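Local coordinates for omega transaminase (Pseudomonas sp., PDB 5LHA), which catalyses transamination, probably moving an amino group from an amine donor to a carbonyl acceptor by way of its pyridoxal/pyridoxamine phosphate cofactor, at residues L228-V233 / P248-V253; H185-P190 / I210-E215; V239-A244 / R280-A285. One frame throughout, in Å; residues are numbered along the deposited sequence.

Contact 1 of 3, residues L228-V233 / P248-V253. With PMP (4'-deoxy-4'-aminopyridoxal-5'-phosphate), chain E.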
ATOM      1  N   LEU A 228       3.568  16.124   9.799  1.00 31.63           N
ATOM      2  CA  LEU A 228       4.857  15.718  10.339  1.00 31.83           C
ATOM      3  C   LEU A 228       4.701  15.491  11.837  1.00 32.94           C
ATOM      4  O   LEU A 228       4.163  16.351  12.542  1.00 35.35           O
ATOM      5  CB  LEU A 228       5.921  16.788  10.068  1.00 32.74           C
ATOM      6  CG  LEU A 228       7.387  16.586  10.469  1.00 33.52           C
ATOM      7  CD1 LEU A 228       8.276  17.406   9.545  1.00 35.06           C
ATOM      8  CD2 LEU A 228       7.656  16.980  11.906  1.00 34.15           C
ATOM      9  N   ILE A 229       5.193  14.356  12.328  1.00 31.55           N
ATOM     10  CA  ILE A 229       5.084  14.010  13.740  1.00 30.15           C
ATOM     11  C   ILE A 229       6.477  13.884  14.337  1.00 29.58           C
ATOM     12  O   ILE A 229       7.373  13.282  13.733  1.00 31.78           O
ATOM     13  CB  ILE A 229       4.263  12.719  13.942  1.00 29.39           C
ATOM     14  CG1 ILE A 229       4.126  12.398  15.429  1.00 28.30           C
ATOM     15  CG2 ILE A 229       4.832  11.557  13.123  1.00 29.90           C
ATOM     16  CD1 ILE A 229       3.084  11.346  15.723  1.00 27.41           C
ATOM     17  N   ALA A 230       6.661  14.460  15.522  1.00 27.85           N
ATOM     18  CA  ALA A 230       7.971  14.461  16.146  1.00 27.79           C
ATOM     19  C   ALA A 230       7.817  14.645  17.646  1.00 28.57           C
ATOM     20  O   ALA A 230       6.910  15.341  18.116  1.00 27.65           O
ATOM     21  CB  ALA A 230       8.864  15.559  15.554  1.00 28.20           C
ATOM     22  N   GLU A 231       8.721  14.002  18.394  1.00 29.58           N
ATOM     23  CA  GLU A 231       8.780  14.168  19.841  1.00 29.82           C
ATOM     24  C   GLU A 231       9.679  15.349  20.170  1.00 31.08           C
ATOM     25  O   GLU A 231      10.778  15.452  19.613  1.00 32.23           O
ATOM     26  CB  GLU A 231       9.338  12.922  20.513  1.00 30.37           C
ATOM     27  CG  GLU A 231       8.635  11.620  20.194  1.00 30.72           C
ATOM     28  CD  GLU A 231       9.556  10.426  20.391  1.00 31.44           C
ATOM     29  OE1 GLU A 231       9.847  10.061  21.548  1.00 32.20           O
ATOM     30  OE2 GLU A 231      10.038   9.881  19.382  1.00 32.27           O
ATOM     31  N   PRO A 232       9.273  16.252  21.058  1.00 34.05           N
ATOM     32  CA  PRO A 232      10.167  17.370  21.388  1.00 36.31           C
ATOM     33  C   PRO A 232      11.482  16.919  22.005  1.00 36.20           C
ATOM     34  O   PRO A 232      12.517  17.539  21.746  1.00 36.03           O
ATOM     35  CB  PRO A 232       9.322  18.218  22.347  1.00 37.75           C
ATOM     36  CG  PRO A 232       7.907  17.895  21.983  1.00 37.06           C
ATOM     37  CD  PRO A 232       7.909  16.453  21.571  1.00 35.37           C
ATOM     38  N   VAL A 233      11.478  15.853  22.800  1.00 37.55           N
ATOM     39  CA  VAL A 233      12.685  15.105  23.142  1.00 39.43           C
ATOM     40  C   VAL A 233      12.386  13.643  22.845  1.00 38.99           C
ATOM     41  O   VAL A 233      11.422  13.084  23.382  1.00 39.09           O
ATOM     42  CB  VAL A 233      13.096  15.290  24.614  1.00 41.20           C
ATOM     43  CG1 VAL A 233      14.373  14.519  24.924  1.00 42.01           C
ATOM     44  CG2 VAL A 233      13.281  16.759  24.944  1.00 43.35           C
ATOM     45  N   PRO A 248      11.803  25.288  16.346  1.00 35.77           N
ATOM     46  CA  PRO A 248      11.331  26.516  15.677  1.00 37.42           C
ATOM     47  C   PRO A 248      11.469  26.485  14.161  1.00 35.94           C
ATOM     48  O   PRO A 248      10.577  26.974  13.454  1.00 33.32           O
ATOM     49  CB  PRO A 248      12.204  27.607  16.313  1.00 38.40           C
ATOM     50  CG  PRO A 248      12.491  27.077  17.679  1.00 37.76           C
ATOM     51  CD  PRO A 248      12.669  25.604  17.501  1.00 36.51           C
ATOM     52  N   ARG A 249      12.561  25.935  13.632  1.00 36.66           N
ATOM     53  CA  ARG A 249      12.696  25.839  12.183  1.00 36.72           C
ATOM     54  C   ARG A 249      11.883  24.692  11.605  1.00 36.24           C
ATOM     55  O   ARG A 249      11.637  24.670  10.395  1.00 34.58           O
ATOM     56  CB  ARG A 249      14.165  25.692  11.797  1.00 37.23           C
ATOM     57  CG  ARG A 249      15.018  26.892  12.173  1.00 37.45           C
ATOM     58  CD  ARG A 249      16.406  26.781  11.579  1.00 37.52           C
ATOM     59  NE  ARG A 249      16.353  26.641  10.123  1.00 37.29           N
ATOM     60  CZ  ARG A 249      17.412  26.697   9.320  1.00 36.72           C
ATOM     61  NH1 ARG A 249      18.628  26.893   9.822  1.00 35.02           N
ATOM     62  NH2 ARG A 249      17.254  26.557   8.009  1.00 38.17           N
ATOM     63  N   LEU A 250      11.475  23.737  12.447  1.00 36.85           N
ATOM     64  CA  LEU A 250      10.475  22.753  12.046  1.00 35.76           C
ATOM     65  C   LEU A 250       9.131  23.424  11.801  1.00 37.11           C
ATOM     66  O   LEU A 250       8.520  23.256  10.739  1.00 35.72           O
ATOM     67  CB  LEU A 250      10.353  21.689  13.132  1.00 34.20           C
ATOM     68  CG  LEU A 250      10.001  20.267  12.720  1.00 33.74           C
ATOM     69  CD1 LEU A 250      10.984  19.779  11.676  1.00 33.75           C
ATOM     70  CD2 LEU A 250      10.025  19.378  13.948  1.00 33.76           C
ATOM     71  N   ARG A 251       8.664  24.200  12.788  1.00 38.33           N
ATOM     72  CA  ARG A 251       7.424  24.962  12.671  1.00 38.73           C
ATOM     73  C   ARG A 251       7.409  25.831  11.418  1.00 40.72           C
ATOM     74  O   ARG A 251       6.396  25.907  10.713  1.00 42.14           O
ATOM     75  CB  ARG A 251       7.250  25.824  13.926  1.00 37.72           C
ATOM     76  CG  ARG A 251       5.999  26.716  14.002  1.00 36.83           C
ATOM     77  CD  ARG A 251       4.708  25.945  14.211  1.00 34.14           C
ATOM     78  NE  ARG A 251       4.099  25.495  12.965  1.00 31.54           N
ATOM     79  CZ  ARG A 251       2.979  24.784  12.913  1.00 29.94           C
ATOM     80  NH1 ARG A 251       2.364  24.439  14.032  1.00 31.69           N
ATOM     81  NH2 ARG A 251       2.477  24.410  11.749  1.00 28.08           N
ATOM     82  N   GLU A 252       8.522  26.509  11.133  1.00 41.74           N
ATOM     83  CA  GLU A 252       8.559  27.412   9.990  1.00 42.72           C
ATOM     84  C   GLU A 252       8.419  26.652   8.681  1.00 40.56           C
ATOM     85  O   GLU A 252       7.671  27.069   7.788  1.00 38.74           O
ATOM     86  CB  GLU A 252       9.866  28.197   9.986  1.00 45.77           C
ATOM     87  CG  GLU A 252      10.004  29.191  11.110  1.00 49.76           C
ATOM     88  CD  GLU A 252      11.436  29.659  11.268  1.00 52.79           C
ATOM     89  OE1 GLU A 252      12.306  29.195  10.493  1.00 53.43           O
ATOM     90  OE2 GLU A 252      11.692  30.477  12.173  1.00 54.17           O
ATOM     91  N   VAL A 253       9.128  25.530   8.549  1.00 40.69           N
ATOM     92  CA  VAL A 253       9.102  24.778   7.298  1.00 40.97           C
ATOM     93  C   VAL A 253       7.716  24.200   7.042  1.00 38.76           C
ATOM     94  O   VAL A 253       7.217  24.229   5.910  1.00 36.09           O
ATOM     95  CB  VAL A 253      10.188  23.683   7.315  1.00 41.81           C
ATOM     96  CG1 VAL A 253      10.073  22.801   6.087  1.00 41.14           C
ATOM     97  CG2 VAL A 253      11.567  24.315   7.367  1.00 42.83           C
TER
HETATM   98  N1  PMP E 501       4.733   7.957  21.806  1.00 22.49           N
HETATM   99  C2  PMP E 501       5.682   8.182  22.790  1.00 22.12           C
HETATM  100  C2A PMP E 501       6.666   9.315  22.676  1.00 21.84           C
HETATM  101  C3  PMP E 501       5.962   7.149  23.674  1.00 24.25           C
HETATM  102  O3  PMP E 501       7.113   7.165  24.415  1.00 21.07           O
HETATM  103  C4  PMP E 501       5.070   6.085  23.797  1.00 26.24           C
HETATM  104  C4A PMP E 501       5.338   5.001  24.819  1.00 27.87           C
HETATM  105  N4A PMP E 501       6.642   5.182  25.422  1.00 29.55           N
HETATM  106  C5  PMP E 501       3.944   6.017  22.973  1.00 24.64           C
HETATM  107  C6  PMP E 501       3.789   6.973  21.970  1.00 23.60           C
HETATM  108  C5A PMP E 501       2.920   4.912  23.185  1.00 23.74           C
HETATM  109  O4P PMP E 501       2.358   4.992  24.485  1.00 21.95           O
HETATM  110  P   PMP E 501       1.486   3.793  25.131  1.00 22.26           P
HETATM  111  O1P PMP E 501       2.473   2.797  25.713  1.00 17.88           O
HETATM  112  O2P PMP E 501       0.638   4.369  26.247  1.00 19.92           O
HETATM  113  O3P PMP E 501       0.615   3.091  24.109  1.00 16.06           O
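In the beta-alpha-beta unit formed by strand 225-230, helix 246-256 and strand 260-264, Leu228 and Ala230 of the first strand pack on Leu250 of the helix. The contact is small, buried and purely apolar. The two leucines meet through their methyl ends, their side chains crossing obliquely. Leu228 CD2 lies 3.9 Å from Leu250 CD2, and Leu228 CD1 is 4.2 Å from Leu250 CD1. Leu228 has CG anti to its backbone N (chi1 -177°), which carries both methyls out from the strand to the helix. Two residues on, Ala230 CB approaches the same branch, 4.3 Å from Leu250 CD2. Leu250 also packs on Leu213 of helix 202-220.

Past the strand end the chain turns to the cofactor. Glu231 sends its carboxylate to the pyridoxamine phosphate, with Glu231 OE1 3.5 Å from the methyl carbon C2A of PMP. The carboxylate is fixed by two backbone amides: OE1 bonds Gly235 N and OE2 bonds Tyr157 N. Thr330 of the second subunit also hydrogen-bonds PMP. An apolar strand-helix layer, with cofactor residues just past the strand's C-terminal end, is typical of the large domain of fold type I PLP enzymes.

Contact 2 of 3, residues H185-P190 / I210-E215; sequences HLLDTP and IRQLEE
Strand 184-187 is an outermost strand, within this chain, of the mostly parallel sheet that also holds strands 149-153 and 225-230. Helix 202-220 packs on its end, Leu213 on Leu187 of the strand and Gln212 on Asp188 just beyond it. The helix belongs to a beta-alpha-beta crossover. It leads on to the parallel strand 225-230, with strand 149-153 lying between the two strands in the sheet.

Gln212 makes the polar half of the contact. Its CG is anti to the backbone N (chi1 179°) and the chain stays extended, so the amide reaches from the helix to the point where the strand ends. There it makes two bonds to one residue. Asp188 N donates to Gln212 OE1 at 2.8 Å, nearly straight and in the carbonyl plane. Gln212 NE2 donates to Asp188 OD2 at 2.7 Å, in the plane of the amide, and uses the anti lone pair of that oxygen. The carboxylate and amide planes are 32° apart. With both amide ends engaged, the rotation of the Gln212 amide is fixed. The OE1 atom also lies 4.0 Å from Leu187 CB.

On the outer side of the helix, Arg211 NE makes a salt bridge to Glu215 OE2 at 3.1 Å. Arg211 NH1 forms another with Asp198 of the third subunit, so this region borders a subunit interface. Deeper in, Leu187 and Leu213 pack on strand 149-153, Leu187 on Leu153 and Leu213 on Leu151. The two leucines meet through one methyl each, Leu187 CD1 and Leu213 CD1, 3.5 Å apart, a close approach for two methyl carbons.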
ATOM      1  N   HIS A 185       7.425   8.530   5.552  1.00 24.72           N
ATOM      2  CA  HIS A 185       8.794   8.862   5.180  1.00 28.73           C
ATOM      3  C   HIS A 185       9.592   9.373   6.369  1.00 27.97           C
ATOM      4  O   HIS A 185       9.114  10.208   7.139  1.00 29.95           O
ATOM      5  CB  HIS A 185       8.803   9.891   4.043  1.00 31.48           C
ATOM      6  CG  HIS A 185       8.186   9.383   2.776  1.00 34.69           C
ATOM      7  ND1 HIS A 185       6.836   9.478   2.509  1.00 34.55           N
ATOM      8  CD2 HIS A 185       8.734   8.742   1.714  1.00 34.56           C
ATOM      9  CE1 HIS A 185       6.583   8.940   1.329  1.00 34.05           C
ATOM     10  NE2 HIS A 185       7.717   8.485   0.827  1.00 34.72           N
ATOM     11  N   LEU A 186      10.821   8.874   6.502  1.00 25.22           N
ATOM     12  CA  LEU A 186      11.669   9.194   7.642  1.00 25.35           C
ATOM     13  C   LEU A 186      12.662  10.300   7.313  1.00 27.24           C
ATOM     14  O   LEU A 186      13.209  10.362   6.208  1.00 26.73           O
ATOM     15  CB  LEU A 186      12.436   7.963   8.130  1.00 25.38           C
ATOM     16  CG  LEU A 186      11.664   7.002   9.022  1.00 25.78           C
ATOM     17  CD1 LEU A 186      12.597   5.918   9.530  1.00 26.99           C
ATOM     18  CD2 LEU A 186      11.047   7.745  10.163  1.00 27.20           C
ATOM     19  N   LEU A 187      12.900  11.158   8.295  1.00 29.53           N
ATOM     20  CA  LEU A 187      13.913  12.195   8.242  1.00 31.34           C
ATOM     21  C   LEU A 187      14.973  11.869   9.285  1.00 36.33           C
ATOM     22  O   LEU A 187      14.695  11.186  10.269  1.00 34.73           O
ATOM     23  CB  LEU A 187      13.289  13.567   8.519  1.00 28.67           C
ATOM     24  CG  LEU A 187      12.063  13.878   7.662  1.00 25.17           C
ATOM     25  CD1 LEU A 187      11.240  14.987   8.263  1.00 24.86           C
ATOM     26  CD2 LEU A 187      12.511  14.259   6.260  1.00 26.50           C
ATOM     27  N   ASP A 188      16.193  12.345   9.066  1.00 41.66           N
ATOM     28  CA  ASP A 188      17.237  12.127  10.054  1.00 43.51           C
ATOM     29  C   ASP A 188      16.951  12.935  11.312  1.00 42.90           C
ATOM     30  O   ASP A 188      16.277  13.966  11.277  1.00 44.59           O
ATOM     31  CB  ASP A 188      18.615  12.489   9.488  1.00 46.24           C
ATOM     32  CG  ASP A 188      19.213  11.374   8.648  1.00 49.17           C
ATOM     33  OD1 ASP A 188      19.491  10.292   9.210  1.00 50.08           O
ATOM     34  OD2 ASP A 188      19.418  11.574   7.432  1.00 50.80           O
ATOM     35  N   THR A 189      17.414  12.447  12.401  1.00 39.50           N
ATOM     36  CA  THR A 189      17.124  13.227  13.595  1.00 36.77           C
ATOM     37  C   THR A 189      18.316  14.106  13.961  1.00 33.80           C
ATOM     38  O   THR A 189      19.468  13.715  13.737  1.00 32.64           O
ATOM     39  CB  THR A 189      16.774  12.314  14.772  1.00 35.88           C
ATOM     40  OG1 THR A 189      16.584  13.100  15.953  1.00 36.83           O
ATOM     41  CG2 THR A 189      17.879  11.290  15.022  1.00 35.54           C
ATOM     42  N   PRO A 190      18.094  15.313  14.493  1.00 32.07           N
ATOM     43  CA  PRO A 190      19.229  16.163  14.881  1.00 30.61           C
ATOM     44  C   PRO A 190      19.912  15.666  16.150  1.00 31.14           C
ATOM     45  O   PRO A 190      19.730  16.212  17.247  1.00 32.14           O
ATOM     46  CB  PRO A 190      18.585  17.542  15.055  1.00 29.15           C
ATOM     47  CG  PRO A 190      17.184  17.242  15.415  1.00 29.37           C
ATOM     48  CD  PRO A 190      16.807  16.014  14.645  1.00 29.64           C
ATOM     49  N   ILE A 210      17.165  20.530   8.497  1.00 37.91           N
ATOM     50  CA  ILE A 210      16.114  21.322   7.858  1.00 35.03           C
ATOM     51  C   ILE A 210      16.262  21.310   6.342  1.00 35.58           C
ATOM     52  O   ILE A 210      15.274  21.172   5.608  1.00 34.75           O
ATOM     53  CB  ILE A 210      16.132  22.753   8.420  1.00 32.93           C
ATOM     54  CG1 ILE A 210      15.711  22.716   9.881  1.00 31.55           C
ATOM     55  CG2 ILE A 210      15.201  23.653   7.642  1.00 31.67           C
ATOM     56  CD1 ILE A 210      14.317  22.182  10.051  1.00 31.89           C
ATOM     57  N   ARG A 211      17.492  21.457   5.845  1.00 36.22           N
ATOM     58  CA  ARG A 211      17.709  21.378   4.405  1.00 36.75           C
ATOM     59  C   ARG A 211      17.266  20.024   3.856  1.00 35.27           C
ATOM     60  O   ARG A 211      16.635  19.954   2.793  1.00 34.35           O
ATOM     61  CB  ARG A 211      19.175  21.653   4.078  1.00 38.19           C
ATOM     62  CG  ARG A 211      19.556  21.292   2.665  1.00 39.64           C
ATOM     63  CD  ARG A 211      21.006  21.633   2.383  1.00 41.53           C
ATOM     64  NE  ARG A 211      21.560  20.798   1.320  1.00 41.68           N
ATOM     65  CZ  ARG A 211      22.808  20.884   0.879  1.00 42.63           C
ATOM     66  NH1 ARG A 211      23.639  21.775   1.405  1.00 42.80           N
ATOM     67  NH2 ARG A 211      23.226  20.079  -0.092  1.00 43.41           N
ATOM     68  N   GLN A 212      17.575  18.941   4.577  1.00 33.37           N
ATOM     69  CA  GLN A 212      17.079  17.624   4.192  1.00 34.29           C
ATOM     70  C   GLN A 212      15.554  17.599   4.176  1.00 36.16           C
ATOM     71  O   GLN A 212      14.942  16.962   3.312  1.00 36.58           O
ATOM     72  CB  GLN A 212      17.613  16.554   5.150  1.00 33.30           C
ATOM     73  CG  GLN A 212      17.137  15.133   4.850  1.00 33.57           C
ATOM     74  CD  GLN A 212      17.561  14.127   5.916  1.00 33.92           C
ATOM     75  OE1 GLN A 212      16.916  13.995   6.957  1.00 34.19           O
ATOM     76  NE2 GLN A 212      18.644  13.411   5.656  1.00 33.79           N
ATOM     77  N   LEU A 213      14.925  18.261   5.148  1.00 37.61           N
ATOM     78  CA  LEU A 213      13.466  18.279   5.212  1.00 37.79           C
ATOM     79  C   LEU A 213      12.851  19.008   4.013  1.00 36.99           C
ATOM     80  O   LEU A 213      11.871  18.535   3.421  1.00 35.10           O
ATOM     81  CB  LEU A 213      13.023  18.896   6.542  1.00 37.58           C
ATOM     82  CG  LEU A 213      11.551  19.253   6.733  1.00 36.83           C
ATOM     83  CD1 LEU A 213      10.681  18.027   6.646  1.00 35.96           C
ATOM     84  CD2 LEU A 213      11.380  19.925   8.083  1.00 37.11           C
ATOM     85  N   GLU A 214      13.405  20.168   3.642  1.00 37.99           N
ATOM     86  CA  GLU A 214      12.898  20.876   2.467  1.00 40.63           C
ATOM     87  C   GLU A 214      13.045  20.042   1.206  1.00 41.12           C
ATOM     88  O   GLU A 214      12.153  20.033   0.347  1.00 43.21           O
ATOM     89  CB  GLU A 214      13.617  22.207   2.277  1.00 43.06           C
ATOM     90  CG  GLU A 214      13.318  23.212   3.333  1.00 45.81           C
ATOM     91  CD  GLU A 214      14.203  24.432   3.247  1.00 47.42           C
ATOM     92  OE1 GLU A 214      15.253  24.393   2.567  1.00 48.30           O
ATOM     93  OE2 GLU A 214      13.845  25.442   3.879  1.00 47.94           O
ATOM     94  N   GLU A 215      14.181  19.359   1.062  1.00 39.07           N
ATOM     95  CA  GLU A 215      14.410  18.560  -0.132  1.00 38.74           C
ATOM     96  C   GLU A 215      13.403  17.422  -0.225  1.00 37.64           C
ATOM     97  O   GLU A 215      12.851  17.157  -1.299  1.00 37.24           O
ATOM     98  CB  GLU A 215      15.844  18.032  -0.129  1.00 40.53           C
ATOM     99  CG  GLU A 215      16.877  19.122  -0.403  1.00 43.62           C
ATOM    100  CD  GLU A 215      18.282  18.724  -0.002  1.00 46.39           C
ATOM    101  OE1 GLU A 215      18.444  17.632   0.582  1.00 47.27           O
ATOM    102  OE2 GLU A 215      19.224  19.503  -0.269  1.00 47.47           O
TER

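Contact 3 of 3, residues V239-A244 / R280-A285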
ATOM      1  N   VAL A 239      16.726   9.279  24.445  1.00 26.27           N
ATOM      2  CA  VAL A 239      16.769  10.625  25.020  1.00 26.49           C
ATOM      3  C   VAL A 239      17.620  11.524  24.131  1.00 28.12           C
ATOM      4  O   VAL A 239      18.660  12.045  24.547  1.00 29.09           O
ATOM      5  CB  VAL A 239      17.286  10.612  26.472  1.00 25.78           C
ATOM      6  CG1 VAL A 239      17.116  11.985  27.112  1.00 26.28           C
ATOM      7  CG2 VAL A 239      16.555   9.554  27.282  1.00 25.48           C
ATOM      8  N   ILE A 240      17.157  11.750  22.909  1.00 28.23           N
ATOM      9  CA  ILE A 240      17.842  12.635  21.977  1.00 28.71           C
ATOM     10  C   ILE A 240      17.236  14.022  22.136  1.00 28.53           C
ATOM     11  O   ILE A 240      16.060  14.234  21.841  1.00 28.89           O
ATOM     12  CB  ILE A 240      17.728  12.133  20.536  1.00 30.93           C
ATOM     13  CG1 ILE A 240      18.361  10.743  20.429  1.00 31.68           C
ATOM     14  CG2 ILE A 240      18.393  13.114  19.580  1.00 32.35           C
ATOM     15  CD1 ILE A 240      17.817   9.897  19.300  1.00 32.59           C
ATOM     16  N   VAL A 241      18.037  14.947  22.652  1.00 30.46           N
ATOM     17  CA  VAL A 241      17.607  16.335  22.846  1.00 31.71           C
ATOM     18  C   VAL A 241      17.999  17.106  21.585  1.00 34.39           C
ATOM     19  O   VAL A 241      19.201  17.253  21.314  1.00 36.38           O
ATOM     20  CB  VAL A 241      18.256  16.951  24.092  1.00 32.72           C
ATOM     21  CG1 VAL A 241      17.679  18.340  24.361  1.00 33.32           C
ATOM     22  CG2 VAL A 241      18.077  16.052  25.306  1.00 31.09           C
ATOM     23  N   PRO A 242      17.038  17.593  20.799  1.00 34.84           N
ATOM     24  CA  PRO A 242      17.390  18.336  19.591  1.00 34.19           C
ATOM     25  C   PRO A 242      18.009  19.669  19.963  1.00 36.85           C
ATOM     26  O   PRO A 242      17.821  20.155  21.090  1.00 38.34           O
ATOM     27  CB  PRO A 242      16.040  18.524  18.885  1.00 31.58           C
ATOM     28  CG  PRO A 242      15.061  18.509  19.981  1.00 32.98           C
ATOM     29  CD  PRO A 242      15.581  17.509  20.979  1.00 33.95           C
ATOM     30  N   PRO A 243      18.781  20.270  19.060  1.00 36.98           N
ATOM     31  CA  PRO A 243      19.238  21.647  19.276  1.00 36.89           C
ATOM     32  C   PRO A 243      18.070  22.618  19.411  1.00 38.07           C
ATOM     33  O   PRO A 243      16.947  22.364  18.967  1.00 36.91           O
ATOM     34  CB  PRO A 243      20.077  21.941  18.027  1.00 36.41           C
ATOM     35  CG  PRO A 243      20.499  20.594  17.531  1.00 36.58           C
ATOM     36  CD  PRO A 243      19.351  19.679  17.837  1.00 35.91           C
ATOM     37  N   ALA A 244      18.352  23.749  20.060  1.00 38.83           N
ATOM     38  CA  ALA A 244      17.291  24.660  20.468  1.00 38.69           C
ATOM     39  C   ALA A 244      16.573  25.293  19.285  1.00 37.98           C
ATOM     40  O   ALA A 244      15.392  25.643  19.397  1.00 38.39           O
ATOM     41  CB  ALA A 244      17.864  25.747  21.364  1.00 40.58           C
ATOM     42  N   ARG A 280       6.212  23.720  23.763  1.00 30.16           N
ATOM     43  CA  ARG A 280       6.246  25.031  24.398  1.00 30.85           C
ATOM     44  C   ARG A 280       7.639  25.371  24.913  1.00 33.11           C
ATOM     45  O   ARG A 280       8.082  26.523  24.818  1.00 33.38           O
ATOM     46  CB  ARG A 280       5.227  25.073  25.540  1.00 30.94           C
ATOM     47  CG  ARG A 280       5.101  26.433  26.203  1.00 29.40           C
ATOM     48  CD  ARG A 280       4.171  26.390  27.399  1.00 30.30           C
ATOM     49  NE  ARG A 280       2.809  26.072  26.979  1.00 29.50           N
ATOM     50  CZ  ARG A 280       1.784  25.873  27.801  1.00 28.19           C
ATOM     51  NH1 ARG A 280       1.939  25.972  29.120  1.00 28.14           N
ATOM     52  NH2 ARG A 280       0.592  25.582  27.294  1.00 28.40           N
ATOM     53  N   GLY A 281       8.353  24.379  25.454  1.00 34.82           N
ATOM     54  CA  GLY A 281       9.678  24.646  25.992  1.00 34.85           C
ATOM     55  C   GLY A 281      10.662  25.106  24.938  1.00 34.79           C
ATOM     56  O   GLY A 281      11.625  25.812  25.247  1.00 34.00           O
ATOM     57  N   TRP A 282      10.436  24.709  23.687  1.00 36.85           N
ATOM     58  CA  TRP A 282      11.185  25.179  22.525  1.00 38.20           C
ATOM     59  C   TRP A 282      10.586  26.429  21.897  1.00 43.62           C
ATOM     60  O   TRP A 282      11.089  26.882  20.864  1.00 44.57           O
ATOM     61  CB  TRP A 282      11.265  24.072  21.471  1.00 34.49           C
ATOM     62  CG  TRP A 282      11.973  22.831  21.941  1.00 31.05           C
ATOM     63  CD1 TRP A 282      11.483  21.556  21.925  1.00 29.93           C
ATOM     64  CD2 TRP A 282      13.308  22.739  22.462  1.00 29.90           C
ATOM     65  NE1 TRP A 282      12.419  20.679  22.424  1.00 28.66           N
ATOM     66  CE2 TRP A 282      13.548  21.381  22.758  1.00 29.61           C
ATOM     67  CE3 TRP A 282      14.322  23.672  22.708  1.00 28.70           C
ATOM     68  CZ2 TRP A 282      14.760  20.935  23.287  1.00 30.51           C
ATOM     69  CZ3 TRP A 282      15.522  23.229  23.237  1.00 28.31           C
ATOM     70  CH2 TRP A 282      15.732  21.875  23.517  1.00 30.46           C
ATOM     71  N   GLY A 283       9.508  26.968  22.469  1.00 47.66           N
ATOM     72  CA  GLY A 283       8.872  28.164  21.948  1.00 48.40           C
ATOM     73  C   GLY A 283       8.007  27.947  20.732  1.00 48.70           C
ATOM     74  O   GLY A 283       7.861  28.859  19.914  1.00 51.26           O
ATOM     75  N   VAL A 284       7.375  26.782  20.621  1.00 43.52           N
ATOM     76  CA  VAL A 284       6.686  26.367  19.405  1.00 38.89           C
ATOM     77  C   VAL A 284       5.274  25.910  19.739  1.00 35.97           C
ATOM     78  O   VAL A 284       5.051  25.231  20.748  1.00 34.70           O
ATOM     79  CB  VAL A 284       7.468  25.244  18.688  1.00 36.89           C
ATOM     80  CG1 VAL A 284       6.587  24.508  17.702  1.00 35.01           C
ATOM     81  CG2 VAL A 284       8.674  25.832  17.978  1.00 37.47           C
ATOM     82  N   ALA A 285       4.315  26.338  18.915  1.00 32.77           N
ATOM     83  CA  ALA A 285       2.941  25.869  18.974  1.00 28.94           C
ATOM     84  C   ALA A 285       2.704  24.877  17.843  1.00 27.55           C
ATOM     85  O   ALA A 285       2.638  25.287  16.673  1.00 23.96           O
ATOM     86  CB  ALA A 285       1.963  27.035  18.871  1.00 27.81           C
TER
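Trp282 carries the whole contact, reaching with its indole to Val241, Pro242 and Ala244. Its CB points at segment 239-244. From there CG stands anti to the carbonyl carbon (chi1 -61°), and the six-membered ring goes foremost into the loop. On the five-membered ring, NE1 turns aside and donates a hydrogen bond to Pro232 O.

Along the benzo ring the neighbours change atom by atom. CE3 lies 3.8 Å from Ala244 CA. The next carbon, CZ3, is closer, 3.6 Å from Ala244 CA, with Ala244 CB at 3.9 Å. At the far end CH2 meets the backbone carbonyl of Pro242, its O atom 3.6 Å away in an oblique position. CZ2 touches two side chains. Val241 CG1 sits at the ring edge, near its plane, 4.1 Å from CZ2. Pro242 CG is also 4.1 Å from CZ2.

The tryptophan stands at the end of helix 278-281, where Gly283 closes a Schellman motif. The glycine has positive phi, and Gly283 N bonds Arg280 O at 2.8 Å. The loop opposite runs between strand 225-230 and helix 246-256. This part of the loop opens with a G1 beta bulge, Val239 and Ile240 set against Gln234.

Were Trp282 an alanine, Pro232 O would probably lose its indole donor and a gap would open beside Val241, Pro242 and Ala244.

Two further partners hold the indole. Trp247 of helix 246-256 stacks on it, and Lys384 makes a cation-pi contact with it. Pro242 also packs on Trp247.

In the fold
Contact 1 is the buried one. Contacts 2 and 3 are partly buried, and contact 2 lies farthest out, beside another subunit. Contacts 1 and 2 each set a helix on the same sheet, and their helices meet through Leu250 and Leu213. Contact 3 joins a loop to the end of helix 278-281. Loop 239-244 lies between the segments of contact 1 in sequence, and the Trp282 bond to Pro232 O joins the two contacts. Pro190 of contact 2 packs on Pro242. Chemistry follows place: methyls alone in contact 1, a methyl pair plus an amide bound to a carboxylate and a backbone N-H in contact 2, an aromatic ring against Val241, Pro242 and Ala244 in contact 3.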